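Local coordinates for protein TetR family transcription regulator (Marinobacter aquaeolei, PDB 3PAS) that probably acts as a transcription factor of the TetR family, binding regulatory DNA through an N-terminal helix-turn-helix domain, at residues K33-A38 / A43-Y48. Residues are numbered along the deposited sequence; the frame is centred on the assembly and turned at random.
Sequences KIAKAA and ATLYIY
Leu45 reaches across from one helix of the predicted helix-turn-helix motif to Ile34 and Ala35 on the other, a compact example of how a leucine from one short helix packs against another. The contact is one of van der Waals packing, buries 98 Å² over both sides, and has no hydrogen bond across it. One methyl does the touching: CD1 of Leu45 lies 3.9 Å from CG2 of Ile34, and the two side chains meet at a slant. The same methyl of Leu45 comes within 4.2 Å of CB of Ala35 and 4.1 Å of that residue's backbone N, so it rests against the helix backbone as well as its side chains. Small size at Ala35 fits the close approach of the two backbones, whose CA atoms at Ala35 and Leu45 are 6.4 Å apart.

The torsions explain which branches meet. In Leu45, CG stands anti to the backbone N (chi1 -172°), extending the isobutyl group toward 33-38. In Ile34, CG2 takes the position anti to its own N and faces Leu45, while CG1 lies beside that N.

Within the motif, 42-48 is probably the recognition helix, as in other TetR-family proteins, and this contact sets it against the first helix; Leu45 and Tyr46 also touch Val31 there. Both helices share a core with those around them: Phe13 of helix 5-24 touches Leu45, Thr17 of the same helix touches Ile34, and Leu55 of helix 52-76 packs on both Ile34 and Leu45.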
# COMPACT_ATOMS: atom_id res chain seq x y z
N LYS B 33 -21.19 4.59 -20.21
CA LYS B 33 -20.95 3.26 -19.64
C LYS B 33 -21.51 3.12 -18.22
O LYS B 33 -22.05 2.07 -17.85
CB LYS B 33 -19.47 2.96 -19.62
CG LYS B 33 -18.87 2.68 -20.92
CD LYS B 33 -17.34 2.65 -20.80
CE LYS B 33 -16.64 2.50 -22.15
NZ LYS B 33 -15.12 2.45 -21.98
N ILE B 34 -21.40 4.19 -17.44
CA ILE B 34 -22.01 4.24 -16.14
C ILE B 34 -23.53 4.09 -16.28
O ILE B 34 -24.16 3.29 -15.55
CB ILE B 34 -21.65 5.56 -15.40
CG1 ILE B 34 -20.18 5.60 -15.01
CG2 ILE B 34 -22.56 5.72 -14.17
CD1 ILE B 34 -19.74 6.92 -14.42
N ALA B 35 -24.15 4.87 -17.16
CA ALA B 35 -25.61 4.79 -17.39
C ALA B 35 -26.03 3.32 -17.78
O ALA B 35 -26.99 2.72 -17.20
CB ALA B 35 -26.05 5.79 -18.45
N LYS B 36 -25.29 2.75 -18.71
CA LYS B 36 -25.54 1.40 -19.18
C LYS B 36 -25.42 0.39 -18.01
O LYS B 36 -26.30 -0.45 -17.80
CB LYS B 36 -24.58 1.07 -20.32
CG LYS B 36 -24.99 -0.12 -21.15
CD LYS B 36 -24.02 -0.38 -22.31
CE LYS B 36 -24.24 0.60 -23.48
NZ LYS B 36 -23.83 0.01 -24.80
N ALA B 37 -24.37 0.53 -17.22
CA ALA B 37 -24.17 -0.33 -16.07
C ALA B 37 -25.30 -0.19 -15.07
O ALA B 37 -25.63 -1.15 -14.40
CB ALA B 37 -22.86 -0.06 -15.45
N ALA B 38 -25.86 1.01 -14.93
CA ALA B 38 -26.99 1.25 -14.09
C ALA B 38 -28.34 0.80 -14.68
O ALA B 38 -29.33 0.92 -14.01
CB ALA B 38 -27.06 2.77 -13.72
N ALA B 43 -29.68 10.42 -20.49
CA ALA B 43 -30.64 11.53 -20.21
C ALA B 43 -31.10 11.45 -18.77
O ALA B 43 -31.12 12.45 -18.08
CB ALA B 43 -31.90 11.52 -21.24
N THR B 44 -31.35 10.25 -18.29
CA THR B 44 -31.72 10.05 -16.89
C THR B 44 -30.59 10.41 -15.93
O THR B 44 -30.82 11.05 -14.93
CB THR B 44 -32.23 8.62 -16.65
OG1 THR B 44 -33.38 8.40 -17.48
CG2 THR B 44 -32.61 8.41 -15.18
N LEU B 45 -29.38 9.93 -16.22
CA LEU B 45 -28.24 10.25 -15.44
C LEU B 45 -28.13 11.77 -15.27
O LEU B 45 -27.92 12.27 -14.14
CB LEU B 45 -26.97 9.66 -16.09
CG LEU B 45 -25.68 9.77 -15.27
CD1 LEU B 45 -24.65 8.62 -15.61
CD2 LEU B 45 -25.04 11.14 -15.47
N TYR B 46 -28.26 12.51 -16.38
CA TYR B 46 -28.16 13.95 -16.30
C TYR B 46 -29.25 14.64 -15.46
O TYR B 46 -29.10 15.80 -15.08
CB TYR B 46 -28.08 14.58 -17.68
CG TYR B 46 -26.82 14.22 -18.48
CD1 TYR B 46 -25.55 14.35 -17.93
CD2 TYR B 46 -26.92 13.78 -19.78
CE1 TYR B 46 -24.42 14.06 -18.67
CE2 TYR B 46 -25.80 13.47 -20.53
CZ TYR B 46 -24.56 13.62 -19.98
OH TYR B 46 -23.48 13.30 -20.71
N ILE B 47 -30.34 13.95 -15.17
CA ILE B 47 -31.34 14.54 -14.23
C ILE B 47 -30.67 14.77 -12.86
O ILE B 47 -30.87 15.79 -12.17
CB ILE B 47 -32.57 13.62 -14.05
CG1 ILE B 47 -33.30 13.43 -15.39
CG2 ILE B 47 -33.51 14.22 -13.03
CD1 ILE B 47 -34.45 12.40 -15.39
N TYR B 48 -29.83 13.82 -12.48
CA TYR B 48 -29.24 13.82 -11.15
C TYR B 48 -27.83 14.38 -11.04
O TYR B 48 -27.46 14.94 -10.01
CB TYR B 48 -29.25 12.38 -10.64
CG TYR B 48 -30.63 11.81 -10.66
CD1 TYR B 48 -31.58 12.19 -9.72
CD2 TYR B 48 -31.02 10.97 -11.66
CE1 TYR B 48 -32.90 11.66 -9.77
CE2 TYR B 48 -32.30 10.46 -11.74
CZ TYR B 48 -33.23 10.80 -10.80
OH TYR B 48 -34.48 10.28 -10.92